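PDB 3PBP: nucleoporin NUP82, which serves as a structural component of the nuclear pore complex and, through the N-terminal domain modelled here, interacts with the nucleoporin NUP116. Local coordinates for residues 314-317 / 323-326; 356-361 / 414-419; 372-375 / 380-383; 374-379 / 424-429. The protein carries 1 engineered substitution. All coordinates share one frame; numbering follows the deposited sequence.

Contact 1. Residues 314-317 / 323-326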
loop_
_atom_site.group_PDB
_atom_site.type_symbol
_atom_site.label_atom_id
_atom_site.label_comp_id
_atom_site.label_asym_id
_atom_site.label_seq_id
_atom_site.Cartn_x
_atom_site.Cartn_y
_atom_site.Cartn_z
ATOM N N ILE A 314 10.074 -4.852 10.504
ATOM C CA ILE A 314 11.011 -4.819 9.411
ATOM C C ILE A 314 10.188 -4.950 8.146
ATOM O O ILE A 314 9.297 -5.796 8.061
ATOM C CB ILE A 314 12.020 -5.983 9.505
ATOM C CG1 ILE A 314 13.006 -5.715 10.636
ATOM C CG2 ILE A 314 12.785 -6.141 8.192
ATOM C CD1 ILE A 314 13.901 -6.878 10.896
ATOM N N VAL A 315 10.471 -4.096 7.170
ATOM C CA VAL A 315 9.753 -4.139 5.909
ATOM C C VAL A 315 10.567 -4.982 4.952
ATOM O O VAL A 315 11.756 -4.746 4.797
ATOM C CB VAL A 315 9.576 -2.736 5.308
ATOM C CG1 VAL A 315 8.819 -2.833 3.994
ATOM C CG2 VAL A 315 8.834 -1.843 6.289
ATOM N N CYS A 316 9.944 -5.974 4.325
ATOM C CA CYS A 316 10.663 -6.823 3.391
ATOM C C CYS A 316 10.122 -6.672 1.980
ATOM O O CYS A 316 8.906 -6.684 1.773
ATOM C CB CYS A 316 10.577 -8.289 3.819
ATOM S SG CYS A 316 11.442 -9.440 2.688
ATOM N N VAL A 317 11.031 -6.528 1.015
ATOM C CA VAL A 317 10.655 -6.380 -0.389
ATOM C C VAL A 317 11.350 -7.390 -1.318
ATOM O O VAL A 317 12.554 -7.632 -1.203
ATOM C CB VAL A 317 10.963 -4.961 -0.885
ATOM C CG1 VAL A 317 10.440 -4.779 -2.293
ATOM C CG2 VAL A 317 10.328 -3.941 0.048
ATOM N N SER A 323 16.048 -11.650 -5.158
ATOM C CA SER A 323 16.702 -10.970 -4.044
ATOM C C SER A 323 15.670 -10.425 -3.038
ATOM O O SER A 323 14.483 -10.219 -3.357
ATOM C CB SER A 323 17.582 -9.832 -4.587
ATOM O OG SER A 323 18.529 -9.377 -3.635
ATOM N N LEU A 324 16.143 -10.183 -1.821
ATOM C CA LEU A 324 15.302 -9.687 -0.738
ATOM C C LEU A 324 16.017 -8.559 -0.025
ATOM O O LEU A 324 17.208 -8.669 0.242
ATOM C CB LEU A 324 15.083 -10.809 0.269
ATOM C CG LEU A 324 13.674 -11.196 0.667
ATOM C CD1 LEU A 324 12.872 -11.533 -0.577
ATOM C CD2 LEU A 324 13.750 -12.374 1.616
ATOM N N ILE A 325 15.321 -7.469 0.272
ATOM C CA ILE A 325 15.970 -6.401 1.022
ATOM C C ILE A 325 15.171 -6.161 2.300
ATOM O O ILE A 325 13.970 -5.902 2.259
ATOM C CB ILE A 325 16.119 -5.067 0.212
ATOM C CG1 ILE A 325 14.757 -4.447 -0.105
ATOM C CG2 ILE A 325 16.890 -5.324 -1.046
ATOM C CD1 ILE A 325 14.845 -3.019 -0.655
ATOM N N LEU A 326 15.841 -6.291 3.435
ATOM C CA LEU A 326 15.213 -6.097 4.728
ATOM C C LEU A 326 15.436 -4.644 5.109
ATOM O O LEU A 326 16.566 -4.208 5.264
ATOM C CB LEU A 326 15.840 -7.049 5.747
ATOM C CG LEU A 326 15.751 -8.539 5.383
ATOM C CD1 LEU A 326 16.245 -9.383 6.546
ATOM C CD2 LEU A 326 14.304 -8.912 5.055
#
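V317 and I325 pair through both of their backbone amides. V317 N gives its hydrogen to I325 O at 3.3 Å, with an angle of 160° at the hydrogen. I325 N returns the bond to V317 O at 3.1 Å. L324 CA-H also comes to V317 O at 3.5 Å, a weaker contact beside the N-H bond. C316 and L326 form the next pair, which is non-hydrogen-bonded. Their backbones bond outward instead: C316 with A303, and L326 with I351 and E352. I314 bonds in the same outward way with I305. V315 continues the hairpin by bonding with L327. S323 OG is satisfied by R353 NE. The two strands run antiparallel, at 161°, in the middle of one blade of the domain's beta-propeller. Strand 347-355 flanks the hairpin beyond 323-329, and strand 299-306 flanks it beyond 313-319. C316 SG is anti to its backbone nitrogen (chi1 179°), which carries it over to the leucines of the partner strand. It meets L324 CG at 3.5 Å and L326 CD2 at 3.8 Å. I314 CG2 lies obliquely against L326 CB, 4.0 Å away. On the face of V317 and I325, V317 CB touches I325 CG1 at 3.9 Å. Replacing L324 with an alanine removes the branch against C316 SG and would probably open a gap toward L373 and V375, which the leucine also touches. L326 and I314 both reach F386 as well.

Contact 2. Residues 356-361 / 414-419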
loop_
_atom_site.group_PDB
_atom_site.type_symbol
_atom_site.label_atom_id
_atom_site.label_comp_id
_atom_site.label_asym_id
_atom_site.label_seq_id
_atom_site.Cartn_x
_atom_site.Cartn_y
_atom_site.Cartn_z
ATOM N N LEU A 356 18.400 -15.198 -2.889
ATOM C CA LEU A 356 17.983 -16.597 -2.849
ATOM C C LEU A 356 18.163 -17.234 -4.221
ATOM O O LEU A 356 17.984 -18.444 -4.383
ATOM C CB LEU A 356 16.516 -16.699 -2.410
ATOM C CG LEU A 356 16.155 -16.009 -1.089
ATOM C CD1 LEU A 356 14.654 -16.055 -0.879
ATOM C CD2 LEU A 356 16.896 -16.680 0.064
ATOM N N GLN A 357 18.508 -16.406 -5.206
ATOM C CA GLN A 357 18.739 -16.873 -6.569
ATOM C C GLN A 357 17.661 -17.838 -7.071
ATOM O O GLN A 357 17.929 -18.705 -7.902
ATOM C CB GLN A 357 20.113 -17.539 -6.639
ATOM C CG GLN A 357 21.235 -16.602 -6.244
ATOM C CD GLN A 357 22.513 -17.334 -5.888
ATOM O OE1 GLN A 357 22.566 -18.073 -4.903
ATOM N NE2 GLN A 357 23.554 -17.135 -6.693
ATOM N N ARG A 358 16.446 -17.691 -6.550
ATOM C CA ARG A 358 15.320 -18.520 -6.961
ATOM C C ARG A 358 14.215 -17.539 -7.303
ATOM O O ARG A 358 14.228 -16.410 -6.818
ATOM C CB ARG A 358 14.853 -19.414 -5.815
ATOM C CG ARG A 358 15.881 -20.394 -5.297
ATOM C CD ARG A 358 15.424 -20.931 -3.953
ATOM N NE ARG A 358 16.321 -21.933 -3.381
ATOM C CZ ARG A 358 16.491 -23.160 -3.870
ATOM N NH1 ARG A 358 15.821 -23.545 -4.956
ATOM N NH2 ARG A 358 17.317 -24.007 -3.256
ATOM N N GLU A 359 13.262 -17.950 -8.130
ATOM C CA GLU A 359 12.162 -17.055 -8.486
ATOM C C GLU A 359 11.188 -16.956 -7.307
ATOM O O GLU A 359 10.437 -17.901 -7.036
ATOM C CB GLU A 359 11.419 -17.578 -9.715
ATOM C CG GLU A 359 10.405 -16.595 -10.262
ATOM C CD GLU A 359 9.306 -17.273 -11.046
ATOM O OE1 GLU A 359 9.627 -18.115 -11.914
ATOM O OE2 GLU A 359 8.120 -16.960 -10.795
ATOM N N ILE A 360 11.197 -15.823 -6.607
ATOM C CA ILE A 360 10.315 -15.655 -5.462
ATOM C C ILE A 360 8.880 -15.419 -5.892
ATOM O O ILE A 360 8.556 -14.369 -6.441
ATOM C CB ILE A 360 10.752 -14.484 -4.585
ATOM C CG1 ILE A 360 12.199 -14.689 -4.121
ATOM C CG2 ILE A 360 9.831 -14.392 -3.379
ATOM C CD1 ILE A 360 12.778 -13.536 -3.320
ATOM N N LYS A 361 8.015 -16.392 -5.626
ATOM C CA LYS A 361 6.620 -16.271 -6.019
ATOM C C LYS A 361 5.725 -15.627 -4.958
ATOM O O LYS A 361 4.619 -15.179 -5.280
ATOM C CB LYS A 361 6.081 -17.643 -6.458
ATOM C CG LYS A 361 6.736 -18.138 -7.764
ATOM C CD LYS A 361 6.474 -19.613 -8.061
ATOM C CE LYS A 361 5.032 -19.861 -8.506
ATOM N NZ LYS A 361 4.736 -21.316 -8.713
ATOM N N LEU A 414 19.076 -18.672 6.804
ATOM C CA LEU A 414 18.204 -19.151 5.748
ATOM C C LEU A 414 17.986 -20.631 6.026
ATOM O O LEU A 414 18.881 -21.302 6.533
ATOM C CB LEU A 414 18.880 -18.954 4.392
ATOM C CG LEU A 414 18.014 -19.204 3.165
ATOM C CD1 LEU A 414 16.887 -18.196 3.163
ATOM C CD2 LEU A 414 18.842 -19.069 1.900
ATOM N N GLU A 415 16.802 -21.145 5.717
ATOM C CA GLU A 415 16.538 -22.560 5.957
ATOM C C GLU A 415 15.434 -23.130 5.089
ATOM O O GLU A 415 14.335 -22.583 5.026
ATOM C CB GLU A 415 16.191 -22.797 7.421
ATOM C CG GLU A 415 16.088 -24.268 7.766
ATOM C CD GLU A 415 15.969 -24.506 9.254
ATOM O OE1 GLU A 415 14.906 -24.169 9.833
ATOM O OE2 GLU A 415 16.947 -25.019 9.843
ATOM N N ASP A 416 15.728 -24.243 4.426
ATOM C CA ASP A 416 14.753 -24.889 3.558
ATOM C C ASP A 416 13.716 -25.639 4.385
ATOM O O ASP A 416 14.033 -26.580 5.112
ATOM C CB ASP A 416 15.459 -25.836 2.586
ATOM C CG ASP A 416 16.324 -25.094 1.572
ATOM O OD1 ASP A 416 15.767 -24.357 0.724
ATOM O OD2 ASP A 416 17.563 -25.245 1.620
ATOM N N ILE A 417 12.471 -25.199 4.269
ATOM C CA ILE A 417 11.374 -25.790 5.012
ATOM C C ILE A 417 10.858 -27.042 4.342
ATOM O O ILE A 417 10.676 -28.066 4.995
ATOM C CB ILE A 417 10.206 -24.781 5.168
ATOM C CG1 ILE A 417 10.620 -23.648 6.111
ATOM C CG2 ILE A 417 8.967 -25.475 5.695
ATOM C CD1 ILE A 417 10.926 -24.094 7.530
ATOM N N ALA A 418 10.621 -26.965 3.039
ATOM C CA ALA A 418 10.100 -28.116 2.330
ATOM C C ALA A 418 10.055 -27.891 0.837
ATOM O O ALA A 418 10.173 -26.764 0.366
ATOM C CB ALA A 418 8.712 -28.442 2.835
ATOM N N THR A 419 9.885 -28.980 0.098
ATOM C CA THR A 419 9.808 -28.914 -1.351
ATOM C C THR A 419 8.346 -28.933 -1.734
ATOM O O THR A 419 7.599 -29.807 -1.304
ATOM C CB THR A 419 10.514 -30.113 -2.014
ATOM O OG1 THR A 419 11.916 -30.073 -1.704
ATOM C CG2 THR A 419 10.315 -30.076 -3.528
#
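The guanidinium of R358 and the carboxylate of D416 are the flat groups here, and they do not pair squarely. D416 OD1 lies 4.3 Å from R358 NH2, obliquely placed and well out of the guanidinium plane. The attraction is electrostatic only, too long for a salt bridge and with none of the guanidinium hydrogens aimed at the oxygen. R358 reaches over with an extended side chain (chi2 165°, chi3 178°) and rests on I380 and Q382 of the neighbouring strand. D416 also touches Q382. Strand 413-419 is the outermost strand of a four-stranded antiparallel propeller blade. The loop 356-361 is the link that enters this blade from the preceding one. A classic beta bulge sets I417 and A418 together opposite I381. The apolar half of the contact is L356 against L414. L356 CD2 points into the fork of L414, 3.4 Å from CD1 and 3.6 Å from CD2 of that residue. Here L414 CG stands anti to the backbone nitrogen (chi1 -171°), turning both methyls toward the loop. The two CA atoms, of L356 and L414, remain 9.0 Å apart. L356 packs on V375 too.

Contact 3. Residues 372-375 / 380-383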
loop_
_atom_site.group_PDB
_atom_site.type_symbol
_atom_site.label_atom_id
_atom_site.label_comp_id
_atom_site.label_asym_id
_atom_site.label_seq_id
_atom_site.Cartn_x
_atom_site.Cartn_y
_atom_site.Cartn_z
ATOM N N LYS A 372 10.577 -13.932 11.634
ATOM C CA LYS A 372 10.691 -15.041 10.693
ATOM C C LYS A 372 9.787 -14.792 9.501
ATOM O O LYS A 372 8.645 -14.366 9.646
ATOM C CB LYS A 372 10.305 -16.369 11.343
ATOM C CG LYS A 372 11.221 -16.815 12.473
ATOM C CD LYS A 372 10.793 -18.176 13.012
ATOM C CE LYS A 372 11.580 -18.570 14.252
ATOM N NZ LYS A 372 11.122 -19.902 14.745
ATOM N N LEU A 373 10.299 -15.082 8.317
ATOM C CA LEU A 373 9.548 -14.864 7.102
ATOM C C LEU A 373 9.638 -16.087 6.202
ATOM O O LEU A 373 10.707 -16.665 6.037
ATOM C CB LEU A 373 10.120 -13.641 6.388
ATOM C CG LEU A 373 9.748 -13.417 4.931
ATOM C CD1 LEU A 373 8.314 -12.981 4.838
ATOM C CD2 LEU A 373 10.661 -12.371 4.336
ATOM N N TYR A 374 8.513 -16.495 5.630
ATOM C CA TYR A 374 8.506 -17.631 4.722
ATOM C C TYR A 374 8.538 -17.100 3.291
ATOM O O TYR A 374 7.770 -16.202 2.929
ATOM C CB TYR A 374 7.259 -18.494 4.946
ATOM C CG TYR A 374 7.331 -19.331 6.208
ATOM C CD1 TYR A 374 8.292 -20.332 6.347
ATOM C CD2 TYR A 374 6.483 -19.084 7.285
ATOM C CE1 TYR A 374 8.413 -21.058 7.529
ATOM C CE2 TYR A 374 6.596 -19.803 8.476
ATOM C CZ TYR A 374 7.565 -20.787 8.593
ATOM O OH TYR A 374 7.709 -21.471 9.784
ATOM N N VAL A 375 9.450 -17.633 2.487
ATOM C CA VAL A 375 9.560 -17.205 1.102
ATOM C C VAL A 375 9.267 -18.379 0.206
ATOM O O VAL A 375 9.980 -19.370 0.218
ATOM C CB VAL A 375 10.962 -16.708 0.757
ATOM C CG1 VAL A 375 10.965 -16.165 -0.668
ATOM C CG2 VAL A 375 11.408 -15.648 1.750
ATOM N N ILE A 380 10.518 -24.560 -3.523
ATOM C CA ILE A 380 10.928 -24.572 -2.132
ATOM C C ILE A 380 10.141 -23.565 -1.328
ATOM O O ILE A 380 9.547 -22.634 -1.871
ATOM C CB ILE A 380 12.420 -24.201 -1.959
ATOM C CG1 ILE A 380 13.310 -25.245 -2.624
ATOM C CG2 ILE A 380 12.776 -24.117 -0.474
ATOM C CD1 ILE A 380 14.779 -25.083 -2.277
ATOM N N ILE A 381 10.122 -23.792 -0.022
ATOM C CA ILE A 381 9.501 -22.884 0.914
ATOM C C ILE A 381 10.677 -22.726 1.839
ATOM O O ILE A 381 11.049 -23.667 2.537
ATOM C CB ILE A 381 8.341 -23.505 1.713
ATOM C CG1 ILE A 381 7.188 -23.868 0.788
ATOM C CG2 ILE A 381 7.844 -22.509 2.752
ATOM C CD1 ILE A 381 6.027 -24.498 1.522
ATOM N N GLN A 382 11.305 -21.564 1.800
ATOM C CA GLN A 382 12.443 -21.308 2.661
ATOM C C GLN A 382 11.968 -20.411 3.787
ATOM O O GLN A 382 10.911 -19.782 3.694
ATOM C CB GLN A 382 13.564 -20.621 1.876
ATOM C CG GLN A 382 14.355 -21.547 0.972
ATOM C CD GLN A 382 15.353 -20.804 0.114
ATOM O OE1 GLN A 382 14.996 -20.217 -0.903
ATOM N NE2 GLN A 382 16.613 -20.813 0.529
ATOM N N GLN A 383 12.736 -20.375 4.864
ATOM C CA GLN A 383 12.392 -19.526 5.986
ATOM C C GLN A 383 13.584 -18.669 6.362
ATOM O O GLN A 383 14.615 -19.176 6.800
ATOM C CB GLN A 383 11.973 -20.338 7.208
ATOM C CG GLN A 383 11.500 -19.440 8.344
ATOM C CD GLN A 383 11.547 -20.104 9.697
ATOM O OE1 GLN A 383 10.510 -20.456 10.277
ATOM N NE2 GLN A 383 12.756 -20.282 10.217
#
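V375 and Q382 are joined by two backbone hydrogen bonds. V375 N donates to Q382 O at 2.9 Å, and Q382 N donates to V375 O at 3.0 Å. CA-H...O contacts add to these: Q383 CA lies 3.3 Å from L373 O, and Y374 CA lies 3.4 Å from Q382 O. Y374 and Q383, the adjacent non-hydrogen-bonded pair, supply most of the side-chain packing. Q383 CG sits anti to its backbone nitrogen (chi1 -175°), and the chain crosses the tyrosine ring obliquely, with CG 3.6 Å from Y374 CE1. The ring and amide planes are 44° apart. Q383 OE1 ends 3.0 Å from Y374 OH. K372 CD approaches the same Q383 OE1 at 3.6 Å, while its NZ is held by Q369. Replacing Y374 with an alanine removes the ring and would probably leave the Q383 amide free to turn. The apolar contact is that of Y374 CD1 with I381 CG2, at 4.2 Å. The strands cross at 165° as the two inner strands of an antiparallel propeller blade. Strand 362-364 flanks 372-376, and strand 413-419 flanks 380-385, bringing I417 against Y374.

Contact 4. Residues 374-379 / 424-429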
loop_
_atom_site.group_PDB
_atom_site.type_symbol
_atom_site.label_atom_id
_atom_site.label_comp_id
_atom_site.label_asym_id
_atom_site.label_seq_id
_atom_site.Cartn_x
_atom_site.Cartn_y
_atom_site.Cartn_z
ATOM N N TYR A 374 8.513 -16.495 5.630
ATOM C CA TYR A 374 8.506 -17.631 4.722
ATOM C C TYR A 374 8.538 -17.100 3.291
ATOM O O TYR A 374 7.770 -16.202 2.929
ATOM C CB TYR A 374 7.259 -18.494 4.946
ATOM C CG TYR A 374 7.331 -19.331 6.208
ATOM C CD1 TYR A 374 8.292 -20.332 6.347
ATOM C CD2 TYR A 374 6.483 -19.084 7.285
ATOM C CE1 TYR A 374 8.413 -21.058 7.529
ATOM C CE2 TYR A 374 6.596 -19.803 8.476
ATOM C CZ TYR A 374 7.565 -20.787 8.593
ATOM O OH TYR A 374 7.709 -21.471 9.784
ATOM N N VAL A 375 9.450 -17.633 2.487
ATOM C CA VAL A 375 9.560 -17.205 1.102
ATOM C C VAL A 375 9.267 -18.379 0.206
ATOM O O VAL A 375 9.980 -19.370 0.218
ATOM C CB VAL A 375 10.962 -16.708 0.757
ATOM C CG1 VAL A 375 10.965 -16.165 -0.668
ATOM C CG2 VAL A 375 11.408 -15.648 1.750
ATOM N N ILE A 376 8.206 -18.273 -0.572
ATOM C CA ILE A 376 7.850 -19.347 -1.472
ATOM C C ILE A 376 8.467 -19.116 -2.840
ATOM O O ILE A 376 8.021 -18.254 -3.603
ATOM C CB ILE A 376 6.323 -19.469 -1.605
ATOM C CG1 ILE A 376 5.741 -19.939 -0.271
ATOM C CG2 ILE A 376 5.963 -20.424 -2.739
ATOM C CD1 ILE A 376 4.257 -20.195 -0.297
ATOM N N SER A 377 9.514 -19.880 -3.132
ATOM C CA SER A 377 10.199 -19.793 -4.414
ATOM C C SER A 377 9.457 -20.706 -5.405
ATOM O O SER A 377 8.236 -20.865 -5.307
ATOM C CB SER A 377 11.662 -20.221 -4.260
ATOM O OG SER A 377 12.313 -19.446 -3.265
ATOM N N ASP A 378 10.168 -21.330 -6.339
ATOM C CA ASP A 378 9.471 -22.166 -7.308
ATOM C C ASP A 378 9.115 -23.569 -6.845
ATOM O O ASP A 378 8.064 -24.097 -7.209
ATOM C CB ASP A 378 10.263 -22.258 -8.608
ATOM C CG ASP A 378 9.364 -22.170 -9.822
ATOM O OD1 ASP A 378 8.178 -22.569 -9.701
ATOM O OD2 ASP A 378 9.842 -21.708 -10.885
ATOM N N ASN A 379 9.984 -24.182 -6.054
ATOM C CA ASN A 379 9.714 -25.527 -5.572
ATOM C C ASN A 379 10.123 -25.672 -4.125
ATOM O O ASN A 379 10.087 -26.771 -3.567
ATOM C CB ASN A 379 10.456 -26.552 -6.421
ATOM C CG ASN A 379 10.073 -26.471 -7.875
ATOM O OD1 ASN A 379 8.893 -26.583 -8.225
ATOM N ND2 ASN A 379 11.064 -26.268 -8.737
ATOM N N PRO A 424 1.845 -23.668 -1.884
ATOM C CA PRO A 424 0.959 -24.141 -0.823
ATOM C C PRO A 424 0.336 -23.078 0.073
ATOM O O PRO A 424 0.698 -21.895 0.047
ATOM C CB PRO A 424 1.848 -25.116 -0.053
ATOM C CG PRO A 424 3.174 -24.464 -0.136
ATOM C CD PRO A 424 3.247 -24.021 -1.588
ATOM N N ASN A 425 -0.622 -23.546 0.857
ATOM C CA ASN A 425 -1.365 -22.747 1.803
ATOM C C ASN A 425 -0.710 -23.098 3.147
ATOM O O ASN A 425 -0.597 -24.273 3.494
ATOM C CB ASN A 425 -2.831 -23.199 1.737
ATOM C CG ASN A 425 -3.795 -22.157 2.233
ATOM O OD1 ASN A 425 -4.056 -22.055 3.430
ATOM N ND2 ASN A 425 -4.336 -21.369 1.313
ATOM N N LEU A 426 -0.241 -22.098 3.886
ATOM C CA LEU A 426 0.394 -22.361 5.177
ATOM C C LEU A 426 -0.511 -22.078 6.365
ATOM O O LEU A 426 -1.468 -21.316 6.267
ATOM C CB LEU A 426 1.664 -21.529 5.335
ATOM C CG LEU A 426 2.940 -22.033 4.682
ATOM C CD1 LEU A 426 2.703 -22.273 3.205
ATOM C CD2 LEU A 426 4.036 -21.006 4.901
ATOM N N ALA A 427 -0.187 -22.692 7.495
ATOM C CA ALA A 427 -0.943 -22.498 8.716
ATOM C C ALA A 427 -0.160 -23.015 9.918
ATOM O O ALA A 427 0.428 -24.087 9.880
ATOM C CB ALA A 427 -2.280 -23.207 8.611
ATOM N N TYR A 428 -0.150 -22.228 10.983
ATOM C CA TYR A 428 0.535 -22.592 12.221
ATOM C C TYR A 428 -0.450 -23.354 13.103
ATOM O O TYR A 428 -1.548 -22.877 13.370
ATOM C CB TYR A 428 1.011 -21.326 12.939
ATOM C CG TYR A 428 1.447 -21.512 14.376
ATOM C CD1 TYR A 428 2.769 -21.816 14.701
ATOM C CD2 TYR A 428 0.543 -21.327 15.415
ATOM C CE1 TYR A 428 3.178 -21.920 16.037
ATOM C CE2 TYR A 428 0.932 -21.432 16.742
ATOM C CZ TYR A 428 2.248 -21.725 17.054
ATOM O OH TYR A 428 2.616 -21.808 18.385
ATOM N N ILE A 429 -0.063 -24.543 13.546
ATOM C CA ILE A 429 -0.928 -25.343 14.394
ATOM C C ILE A 429 -0.214 -25.763 15.672
ATOM O O ILE A 429 0.799 -26.460 15.630
ATOM C CB ILE A 429 -1.407 -26.592 13.661
ATOM C CG1 ILE A 429 -2.235 -26.176 12.452
ATOM C CG2 ILE A 429 -2.216 -27.470 14.596
ATOM C CD1 ILE A 429 -2.631 -27.323 11.568
#
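The backbones at Y374 and L426 stand 9.4 Å apart between their CA atoms, and those at I376 and P424 stand 8.4 Å apart, so the two segments meet through side chains, joined at one point by the P424 carbonyl. L426 touches two residues of the strand opposite. Its CD2 rests 3.9 Å from both CG and CD2 of Y374, approaching the ring obliquely. Its other methyl, CD1, lies 4.4 Å from I376 CD1. L426 thus spreads its fork over two residues of the same strand, Y374 and I376. I376 holds CG1 beside its backbone nitrogen (chi1 -68°) and extends CD1 outward, with chi2 -176°. That end methyl reaches P424, touching ring atom CD at 4.2 Å and carbonyl O at 4.0 Å. The contact is wholly apolar apart from this carbonyl. It buries 169 Å² in all. Strand 372-376 belongs to one four-stranded propeller blade, and strand 425-431 is the first strand of the next. I376 also packs on S362 and I364 of the flanking strand 362-364, and P424 on I381 of strand 380-385. L426 leans on L437 and L439 of strand 434-440 in its own sheet. N425 OD1 takes a hydrogen bond from I26 N, and Y428 O one from S28 OG, so strand 425-431 also lies against the N-terminal strand 24-29.

From the N terminus, contact 1 closes first, as the short hairpin 314-317 / 323-326. It is complete before the others begin. Contact 2 opens just after that blade, in the loop 356-361, and closes some 50 residues later at 414-419. Contact 3 is the hairpin 372-375 / 380-383 and lies within that span. Contact 4 starts from the same strand as contact 3, runs past the end of contact 2 and closes at 424-429, so contacts 2 and 4 cross. Contact 1 packs on contact 3 through C316 and L324 against L373. Together they join three successive propeller blades: 286-355, 362-419 and 425-449.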